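PDB 1NBC: cellulosomal scaffolding protein A from Clostridium thermocellum, which probably attaches the cellulosome to crystalline cellulose through this family 3a cellulose-binding domain of the scaffolding subunit. Local coordinates for residues Glu5-Asn10 / Asn19-Val24; Phe135-Gln140 / Leu149-Glu154. All coordinates share one frame; numbering follows the deposited sequence.

Contact 1 pairs two neighbouring strands, 2-8 and 20-26, of a six-stranded antiparallel sheet. Contact 2 joins the segment at and just after 136-137, an edge strand of that sheet, to the end of edge strand 148-151 of the second, five-stranded sheet, so it bridges one side of the beta sandwich. Their centres lie about 12 Å apart, and they follow one another along the chain, contact 1 being complete before contact 2 begins. They meet directly: Phe6 N lies 2.7 Å from Val136 O, a probable hydrogen bond, and the Phe6 ring packs on Trp138. The N-terminal strand is thus flanked by segments of both contacts, which ties the C-terminal end of the domain to its beginning.

Contact 1. Residues Glu5-Asn10 / Asn19-Val24; sequences EFYNSN and NPQFKV
Phe6 and Phe22 face each other as a non-hydrogen-bonded antiparallel pair, and their rings meet edge-to-face. The ring planes stand at 64° with centroids 4.8 Å apart, and Phe6 CD2 sits over the centre of the Phe22 face. The torsion that sets Phe6 CG opposite its own backbone N (chi1 172°) carries the ring across the strand gap, where its edge also meets Pro20: Phe6 CE2 is 3.6 Å from Pro20 CB. Pro20 and Phe22 continue onto Tyr41 and Leu39 of strand 37-43, which places this side of the pairing in the interior between the two sheets of the sandwich.

The other side is mixed in character. Gln21, bent at its second torsion, lies against one face of the Tyr7 ring, a CH-pi contact in which CG is 3.9 Å from the ring centroid and only 11° off its normal. One water joins Tyr7 OH to Gln21 OE1, while Phe135 meets Tyr7 edge-to-face. Further along, Glu5 and Lys23 run side by side; OE1 of Glu5 stops 4.1 Å from Lys23 NZ, beyond a salt bridge, and a water links Glu5 OE2 with Lys23 NZ, weakly on the lysine side.

Backbone bonds fix this register: Glu5 pairs with Lys23 and Tyr7 with Gln21, each in both directions, Gln21 N reaching Tyr7 O at 2.8 Å. Past the strand end, Ser9 N still reaches Asn19 O at 3.1 Å, and a water there joins Asn8 ND2, Asn10 O and Asn19 N. Asn8 OD1 accepts from Lys130 N, and ND2 bonds Tyr41 OH as well as this water. The chemistry implies a two-sided pairing: aromatic and proline surface directed inward, and a face mixing the Tyr7-Gln21 contact, flanked by Phe135, with charges that probably attract only moderately, partly through water.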
ATOM      1  N   GLU A   5     -22.056  -0.580  -0.773  1.00 22.81           N
ATOM      2  CA  GLU A   5     -22.811   0.478  -1.455  1.00 21.05           C
ATOM      3  C   GLU A   5     -22.336   1.782  -0.855  1.00 20.51           C
ATOM      4  O   GLU A   5     -22.044   1.855   0.342  1.00 20.92           O
ATOM      5  CB  GLU A   5     -24.308   0.270  -1.288  1.00 22.83           C
ATOM      6  CG  GLU A   5     -24.779  -0.962  -2.026  1.00 22.56           C
ATOM      7  CD  GLU A   5     -26.206  -1.327  -1.722  1.00 24.39           C
ATOM      8  OE1 GLU A   5     -26.466  -1.803  -0.607  1.00 27.04           O
ATOM      9  OE2 GLU A   5     -27.060  -1.167  -2.611  1.00 29.70           O
ATOM     10  N   PHE A   6     -22.345   2.841  -1.641  1.00 19.81           N
ATOM     11  CA  PHE A   6     -21.742   4.061  -1.155  1.00 18.21           C
ATOM     12  C   PHE A   6     -22.247   5.329  -1.829  1.00 16.77           C
ATOM     13  O   PHE A   6     -22.875   5.282  -2.880  1.00 17.48           O
ATOM     14  CB  PHE A   6     -20.218   3.888  -1.380  1.00 18.65           C
ATOM     15  CG  PHE A   6     -19.409   5.102  -1.111  1.00 19.53           C
ATOM     16  CD1 PHE A   6     -19.210   6.059  -2.104  1.00 19.22           C
ATOM     17  CD2 PHE A   6     -18.882   5.324   0.149  1.00 17.70           C
ATOM     18  CE1 PHE A   6     -18.501   7.227  -1.829  1.00 19.42           C
ATOM     19  CE2 PHE A   6     -18.174   6.482   0.430  1.00 16.62           C
ATOM     20  CZ  PHE A   6     -17.984   7.435  -0.553  1.00 15.84           C
ATOM     21  N   TYR A   7     -21.986   6.453  -1.166  1.00 17.61           N
ATOM     22  CA  TYR A   7     -22.249   7.797  -1.679  1.00 17.51           C
ATOM     23  C   TYR A   7     -21.675   8.860  -0.756  1.00 20.35           C
ATOM     24  O   TYR A   7     -21.348   8.597   0.414  1.00 18.95           O
ATOM     25  CB  TYR A   7     -23.761   8.074  -1.881  1.00 18.49           C
ATOM     26  CG  TYR A   7     -24.632   8.386  -0.674  1.00 15.68           C
ATOM     27  CD1 TYR A   7     -25.037   7.386   0.195  1.00 16.87           C
ATOM     28  CD2 TYR A   7     -25.102   9.663  -0.456  1.00 19.60           C
ATOM     29  CE1 TYR A   7     -25.883   7.647   1.233  1.00 19.07           C
ATOM     30  CE2 TYR A   7     -25.955   9.942   0.591  1.00 20.13           C
ATOM     31  CZ  TYR A   7     -26.344   8.927   1.426  1.00 20.47           C
ATOM     32  OH  TYR A   7     -27.215   9.179   2.447  1.00 23.20           O
ATOM     33  N   ASN A   8     -21.426  10.026  -1.349  1.00 21.35           N
ATOM     34  CA  ASN A   8     -20.953  11.204  -0.644  1.00 21.20           C
ATOM     35  C   ASN A   8     -22.190  12.060  -0.418  1.00 21.56           C
ATOM     36  O   ASN A   8     -22.967  12.284  -1.350  1.00 21.78           O
ATOM     37  CB  ASN A   8     -19.955  11.988  -1.507  1.00 20.45           C
ATOM     38  CG  ASN A   8     -18.576  11.366  -1.520  1.00 21.67           C
ATOM     39  OD1 ASN A   8     -18.256  10.552  -2.378  1.00 20.25           O
ATOM     40  ND2 ASN A   8     -17.747  11.745  -0.560  1.00 20.96           N
ATOM     41  N   SER A   9     -22.421  12.472   0.822  1.00 21.98           N
ATOM     42  CA  SER A   9     -23.582  13.299   1.121  1.00 25.31           C
ATOM     43  C   SER A   9     -23.290  14.792   0.936  1.00 24.31           C
ATOM     44  O   SER A   9     -24.197  15.615   1.035  1.00 27.45           O
ATOM     45  CB  SER A   9     -24.103  13.027   2.535  1.00 25.12           C
ATOM     46  OG  SER A   9     -23.128  13.365   3.504  1.00 29.08           O
ATOM     47  N   ASN A  10     -22.021  15.141   0.753  1.00 23.39           N
ATOM     48  CA  ASN A  10     -21.627  16.530   0.506  1.00 24.51           C
ATOM     49  C   ASN A  10     -21.088  16.566  -0.939  1.00 25.48           C
ATOM     50  O   ASN A  10     -19.997  16.059  -1.225  1.00 27.44           O
ATOM     51  CB  ASN A  10     -20.553  16.983   1.499  1.00 23.23           C
ATOM     52  CG  ASN A  10     -20.164  18.451   1.310  1.00 26.56           C
ATOM     53  OD1 ASN A  10     -20.590  19.113   0.363  1.00 27.17           O
ATOM     54  ND2 ASN A  10     -19.345  18.954   2.205  1.00 29.46           N
ATOM     55  N   ASN A  19     -17.820  13.903   3.167  1.00 21.85           N
ATOM     56  CA  ASN A  19     -18.756  13.050   3.902  1.00 19.41           C
ATOM     57  C   ASN A  19     -19.038  11.688   3.282  1.00 19.28           C
ATOM     58  O   ASN A  19     -20.043  11.492   2.592  1.00 19.69           O
ATOM     59  CB  ASN A  19     -20.072  13.817   4.123  1.00 22.15           C
ATOM     60  CG  ASN A  19     -19.867  15.132   4.884  1.00 25.20           C
ATOM     61  OD1 ASN A  19     -18.949  15.893   4.586  1.00 29.10           O
ATOM     62  ND2 ASN A  19     -20.696  15.381   5.879  1.00 28.66           N
ATOM     63  N   PRO A  20     -18.141  10.726   3.500  1.00 19.73           N
ATOM     64  CA  PRO A  20     -18.387   9.401   2.928  1.00 20.82           C
ATOM     65  C   PRO A  20     -19.466   8.614   3.695  1.00 21.25           C
ATOM     66  O   PRO A  20     -19.511   8.644   4.933  1.00 19.59           O
ATOM     67  CB  PRO A  20     -16.999   8.738   2.997  1.00 22.01           C
ATOM     68  CG  PRO A  20     -16.343   9.394   4.190  1.00 22.27           C
ATOM     69  CD  PRO A  20     -16.778  10.832   4.062  1.00 20.69           C
ATOM     70  N   GLN A  21     -20.379   7.985   2.945  1.00 20.23           N
ATOM     71  CA  GLN A  21     -21.456   7.170   3.517  1.00 20.62           C
ATOM     72  C   GLN A  21     -21.316   5.721   2.993  1.00 19.84           C
ATOM     73  O   GLN A  21     -21.347   5.487   1.776  1.00 18.64           O
ATOM     74  CB  GLN A  21     -22.819   7.753   3.125  1.00 20.19           C
ATOM     75  CG  GLN A  21     -22.951   9.287   3.260  1.00 20.18           C
ATOM     76  CD  GLN A  21     -23.057   9.784   4.706  1.00 23.62           C
ATOM     77  OE1 GLN A  21     -24.056   9.536   5.384  1.00 27.24           O
ATOM     78  NE2 GLN A  21     -22.051  10.536   5.164  1.00 21.82           N
ATOM     79  N   PHE A  22     -21.127   4.766   3.901  1.00 17.37           N
ATOM     80  CA  PHE A  22     -20.941   3.361   3.534  1.00 18.42           C
ATOM     81  C   PHE A  22     -22.071   2.457   4.006  1.00 19.07           C
ATOM     82  O   PHE A  22     -22.602   2.636   5.093  1.00 20.86           O
ATOM     83  CB  PHE A  22     -19.657   2.794   4.149  1.00 19.06           C
ATOM     84  CG  PHE A  22     -18.373   3.218   3.466  1.00 22.65           C
ATOM     85  CD1 PHE A  22     -17.719   4.388   3.835  1.00 22.83           C
ATOM     86  CD2 PHE A  22     -17.782   2.403   2.499  1.00 23.12           C
ATOM     87  CE1 PHE A  22     -16.490   4.738   3.252  1.00 22.78           C
ATOM     88  CE2 PHE A  22     -16.552   2.749   1.913  1.00 22.67           C
ATOM     89  CZ  PHE A  22     -15.907   3.917   2.293  1.00 22.15           C
ATOM     90  N   LYS A  23     -22.427   1.480   3.188  1.00 20.18           N
ATOM     91  CA  LYS A  23     -23.417   0.479   3.569  1.00 21.62           C
ATOM     92  C   LYS A  23     -22.826  -0.873   3.155  1.00 21.58           C
ATOM     93  O   LYS A  23     -22.649  -1.140   1.966  1.00 22.56           O
ATOM     94  CB  LYS A  23     -24.773   0.707   2.908  1.00 20.82           C
ATOM     95  CG  LYS A  23     -25.802  -0.357   3.290  1.00 23.52           C
ATOM     96  CD  LYS A  23     -27.171  -0.069   2.713  1.00 24.41           C
ATOM     97  CE  LYS A  23     -28.069  -1.286   2.857  1.00 26.72           C
ATOM     98  NZ  LYS A  23     -29.382  -1.139   2.160  1.00 27.74           N
ATOM     99  N   VAL A  24     -22.431  -1.676   4.135  1.00 20.36           N
ATOM    100  CA  VAL A  24     -21.804  -2.965   3.860  1.00 22.28           C
ATOM    101  C   VAL A  24     -22.716  -4.091   4.300  1.00 22.47           C
ATOM    102  O   VAL A  24     -23.093  -4.186   5.465  1.00 21.96           O
ATOM    103  CB  VAL A  24     -20.419  -3.080   4.550  1.00 20.51           C
ATOM    104  CG1 VAL A  24     -19.755  -4.374   4.181  1.00 20.72           C
ATOM    105  CG2 VAL A  24     -19.529  -1.916   4.135  1.00 20.94           C
TER
HETATM  106  O   HOH W   1     -24.718  -3.092   0.920  1.00 23.21           O
HETATM  107  O   HOH W   2     -29.468   0.088  -0.954  1.00 50.68           O
HETATM  108  O   HOH W   3     -26.777   7.748   5.221  1.00 48.49           O
HETATM  109  O   HOH W   4     -18.327  14.580   0.394  1.00 17.20           O

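Contact 2. Residues Phe135-Gln140 / Leu149-Glu154; sequences FVEWDQ and LVWGKE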
ATOM      1  N   PHE A 135     -27.261   5.281  -1.267  1.00 23.15           N
ATOM      2  CA  PHE A 135     -26.194   4.300  -1.470  1.00 22.85           C
ATOM      3  C   PHE A 135     -26.300   3.658  -2.850  1.00 23.05           C
ATOM      4  O   PHE A 135     -27.368   3.172  -3.224  1.00 24.67           O
ATOM      5  CB  PHE A 135     -26.276   3.175  -0.426  1.00 22.07           C
ATOM      6  CG  PHE A 135     -26.197   3.642   0.997  1.00 23.23           C
ATOM      7  CD1 PHE A 135     -24.975   4.029   1.555  1.00 23.52           C
ATOM      8  CD2 PHE A 135     -27.338   3.682   1.797  1.00 22.28           C
ATOM      9  CE1 PHE A 135     -24.899   4.449   2.900  1.00 23.67           C
ATOM     10  CE2 PHE A 135     -27.270   4.100   3.139  1.00 21.87           C
ATOM     11  CZ  PHE A 135     -26.051   4.481   3.688  1.00 19.96           C
ATOM     12  N   VAL A 136     -25.226   3.703  -3.626  1.00 19.80           N
ATOM     13  CA  VAL A 136     -25.218   3.050  -4.927  1.00 21.28           C
ATOM     14  C   VAL A 136     -24.050   2.051  -4.973  1.00 22.81           C
ATOM     15  O   VAL A 136     -23.125   2.136  -4.164  1.00 20.68           O
ATOM     16  CB  VAL A 136     -25.109   4.065  -6.138  1.00 22.29           C
ATOM     17  CG1 VAL A 136     -26.279   5.027  -6.141  1.00 23.39           C
ATOM     18  CG2 VAL A 136     -23.760   4.810  -6.141  1.00 19.29           C
ATOM     19  N   GLU A 137     -24.132   1.050  -5.846  1.00 25.02           N
ATOM     20  CA  GLU A 137     -23.050   0.088  -5.986  1.00 30.34           C
ATOM     21  C   GLU A 137     -21.916   0.853  -6.663  1.00 28.82           C
ATOM     22  O   GLU A 137     -22.076   1.355  -7.773  1.00 31.78           O
ATOM     23  CB  GLU A 137     -23.509  -1.107  -6.830  1.00 37.68           C
ATOM     24  CG  GLU A 137     -22.416  -2.166  -7.076  1.00 49.37           C
ATOM     25  CD  GLU A 137     -22.960  -3.589  -7.291  1.00 53.93           C
ATOM     26  OE1 GLU A 137     -24.059  -3.909  -6.767  1.00 55.22           O
ATOM     27  OE2 GLU A 137     -22.264  -4.395  -7.964  1.00 57.76           O
ATOM     28  N   TRP A 138     -20.786   0.957  -5.984  1.00 24.83           N
ATOM     29  CA  TRP A 138     -19.667   1.741  -6.472  1.00 22.59           C
ATOM     30  C   TRP A 138     -18.386   0.962  -6.237  1.00 24.15           C
ATOM     31  O   TRP A 138     -18.087   0.594  -5.102  1.00 26.10           O
ATOM     32  CB  TRP A 138     -19.687   3.067  -5.709  1.00 21.74           C
ATOM     33  CG  TRP A 138     -18.614   4.084  -5.991  1.00 22.43           C
ATOM     34  CD1 TRP A 138     -17.862   4.746  -5.056  1.00 20.60           C
ATOM     35  CD2 TRP A 138     -18.231   4.624  -7.267  1.00 23.88           C
ATOM     36  NE1 TRP A 138     -17.049   5.662  -5.668  1.00 22.12           N
ATOM     37  CE2 TRP A 138     -17.253   5.614  -7.023  1.00 22.37           C
ATOM     38  CE3 TRP A 138     -18.627   4.377  -8.595  1.00 22.59           C
ATOM     39  CZ2 TRP A 138     -16.664   6.360  -8.057  1.00 23.80           C
ATOM     40  CZ3 TRP A 138     -18.040   5.118  -9.617  1.00 20.42           C
ATOM     41  CH2 TRP A 138     -17.073   6.096  -9.341  1.00 22.49           C
ATOM     42  N   ASP A 139     -17.615   0.725  -7.290  1.00 24.30           N
ATOM     43  CA  ASP A 139     -16.383  -0.057  -7.143  1.00 25.03           C
ATOM     44  C   ASP A 139     -15.115   0.764  -7.002  1.00 22.80           C
ATOM     45  O   ASP A 139     -14.020   0.222  -7.126  1.00 22.85           O
ATOM     46  CB  ASP A 139     -16.232  -1.085  -8.271  1.00 27.33           C
ATOM     47  CG  ASP A 139     -15.980  -0.451  -9.616  1.00 30.40           C
ATOM     48  OD1 ASP A 139     -16.163   0.778  -9.782  1.00 30.87           O
ATOM     49  OD2 ASP A 139     -15.600  -1.205 -10.530  1.00 39.69           O
ATOM     50  N   GLN A 140     -15.247   2.067  -6.781  1.00 23.41           N
ATOM     51  CA  GLN A 140     -14.061   2.888  -6.608  1.00 21.96           C
ATOM     52  C   GLN A 140     -13.756   3.141  -5.152  1.00 21.32           C
ATOM     53  O   GLN A 140     -13.017   4.041  -4.796  1.00 21.63           O
ATOM     54  CB  GLN A 140     -14.081   4.116  -7.502  1.00 22.05           C
ATOM     55  CG  GLN A 140     -14.116   3.644  -8.958  1.00 27.35           C
ATOM     56  CD  GLN A 140     -13.840   4.708 -10.008  1.00 31.04           C
ATOM     57  OE1 GLN A 140     -13.957   4.432 -11.204  1.00 33.69           O
ATOM     58  NE2 GLN A 140     -13.487   5.917  -9.585  1.00 29.58           N
ATOM     59  N   LEU A 149      -8.258  -7.863  -0.241  1.00 29.53           N
ATOM     60  CA  LEU A 149      -9.251  -7.082  -0.989  1.00 27.91           C
ATOM     61  C   LEU A 149     -10.406  -7.973  -1.393  1.00 28.99           C
ATOM     62  O   LEU A 149     -10.200  -8.981  -2.065  1.00 30.14           O
ATOM     63  CB  LEU A 149      -8.642  -6.496  -2.257  1.00 26.93           C
ATOM     64  CG  LEU A 149      -9.587  -5.750  -3.205  1.00 27.95           C
ATOM     65  CD1 LEU A 149      -9.879  -4.393  -2.641  1.00 28.54           C
ATOM     66  CD2 LEU A 149      -8.950  -5.592  -4.568  1.00 27.05           C
ATOM     67  N   VAL A 150     -11.615  -7.620  -0.962  1.00 29.48           N
ATOM     68  CA  VAL A 150     -12.803  -8.397  -1.305  1.00 28.49           C
ATOM     69  C   VAL A 150     -13.858  -7.560  -2.029  1.00 29.07           C
ATOM     70  O   VAL A 150     -14.919  -8.077  -2.355  1.00 31.50           O
ATOM     71  CB  VAL A 150     -13.453  -9.094  -0.082  1.00 27.44           C
ATOM     72  CG1 VAL A 150     -12.503 -10.137   0.513  1.00 24.97           C
ATOM     73  CG2 VAL A 150     -13.879  -8.068   0.945  1.00 25.84           C
ATOM     74  N   TRP A 151     -13.593  -6.270  -2.236  1.00 26.57           N
ATOM     75  CA  TRP A 151     -14.521  -5.405  -2.967  1.00 26.82           C
ATOM     76  C   TRP A 151     -13.833  -4.171  -3.523  1.00 26.95           C
ATOM     77  O   TRP A 151     -13.008  -3.557  -2.843  1.00 27.76           O
ATOM     78  CB  TRP A 151     -15.698  -4.913  -2.086  1.00 26.37           C
ATOM     79  CG  TRP A 151     -16.665  -4.004  -2.871  1.00 26.78           C
ATOM     80  CD1 TRP A 151     -16.518  -2.661  -3.119  1.00 27.44           C
ATOM     81  CD2 TRP A 151     -17.868  -4.400  -3.550  1.00 28.17           C
ATOM     82  NE1 TRP A 151     -17.545  -2.205  -3.911  1.00 28.01           N
ATOM     83  CE2 TRP A 151     -18.385  -3.247  -4.191  1.00 28.89           C
ATOM     84  CE3 TRP A 151     -18.562  -5.611  -3.675  1.00 29.26           C
ATOM     85  CZ2 TRP A 151     -19.557  -3.276  -4.946  1.00 28.14           C
ATOM     86  CZ3 TRP A 151     -19.734  -5.636  -4.430  1.00 29.44           C
ATOM     87  CH2 TRP A 151     -20.214  -4.478  -5.051  1.00 29.03           C
ATOM     88  N   GLY A 152     -14.183  -3.825  -4.763  1.00 26.66           N
ATOM     89  CA  GLY A 152     -13.691  -2.607  -5.380  1.00 26.17           C
ATOM     90  C   GLY A 152     -12.403  -2.711  -6.139  1.00 26.23           C
ATOM     91  O   GLY A 152     -11.737  -3.745  -6.133  1.00 30.15           O
ATOM     92  N   LYS A 153     -12.071  -1.622  -6.810  1.00 24.05           N
ATOM     93  CA  LYS A 153     -10.866  -1.520  -7.603  1.00 25.71           C
ATOM     94  C   LYS A 153      -9.938  -0.520  -6.950  1.00 25.79           C
ATOM     95  O   LYS A 153     -10.329   0.619  -6.688  1.00 24.36           O
ATOM     96  CB  LYS A 153     -11.189  -0.989  -9.003  1.00 28.43           C
ATOM     97  CG  LYS A 153     -12.028  -1.892  -9.883  1.00 36.34           C
ATOM     98  CD  LYS A 153     -12.219  -1.252 -11.263  1.00 43.84           C
ATOM     99  CE  LYS A 153     -12.568  -2.289 -12.335  1.00 47.89           C
ATOM    100  NZ  LYS A 153     -13.728  -3.162 -11.950  1.00 51.71           N
ATOM    101  N   GLU A 154      -8.720  -0.937  -6.653  1.00 26.65           N
ATOM    102  CA  GLU A 154      -7.768  -0.005  -6.069  1.00 27.94           C
ATOM    103  C   GLU A 154      -7.235   0.872  -7.184  1.00 28.55           C
ATOM    104  O   GLU A 154      -7.272   0.472  -8.356  1.00 31.45           O
ATOM    105  CB  GLU A 154      -6.626  -0.743  -5.395  1.00 26.41           C
ATOM    106  CG  GLU A 154      -7.023  -1.386  -4.111  1.00 26.29           C
ATOM    107  CD  GLU A 154      -5.885  -2.118  -3.486  1.00 33.58           C
ATOM    108  OE1 GLU A 154      -4.931  -2.486  -4.200  1.00 40.94           O
ATOM    109  OE2 GLU A 154      -5.938  -2.335  -2.267  1.00 34.88           O
TER
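Trp151 lays the edge of its indole against the backbone of the 135-140 segment, and this is the close-packed part of the contact. Trp151 NE1 donates to Trp138 O at 3.1 Å along a nearly straight N-H line (172°), with the acceptor in the indole plane. Seen from the carbonyl the approach is less regular, since the donor stands 39° above the carbonyl plane. The indole also packs on Val4 of strand 2-8.

Next along the chain the backbones come close, with 4.1 Å between Asp139 CA and Gly152 CA. Lys153 N donates to Asp139 O at 2.7 Å, in the carbonyl plane. Gly152 has a positive phi, and at its backbone angles a CB would press on the preceding carbonyl oxygen as well as lie near Asp139 O, so the turn of the chain here suits glycine. It follows directly on a classic beta bulge, in which Val150 and Trp151 both face Ala143.

The loose side faces solvent. Exposed Glu137 borders the indole there, crossing its six-membered end at about a right angle, with CG at the ring edge 3.7 Å from Trp151 CZ2. Asp139 and exposed Lys153 make a salt bridge of 3.1 Å between OD2 and NZ, the lysine chain turning at its last torsion (chi4 52°) to bring the ammonium group nearly along the C-O axis of OD2. Trp138 and Gln140 instead point from this contact into neighbouring packing, where their side chains bond to Ser128 and Tyr127.

The chemistry implies that two directional bonds to backbone carbonyls, from an indole N-H and a main-chain N-H, tie the loop after strand 136-137 to the end of strand 148-151, while the surface ion pair probably adds a weaker, solvent-screened attraction.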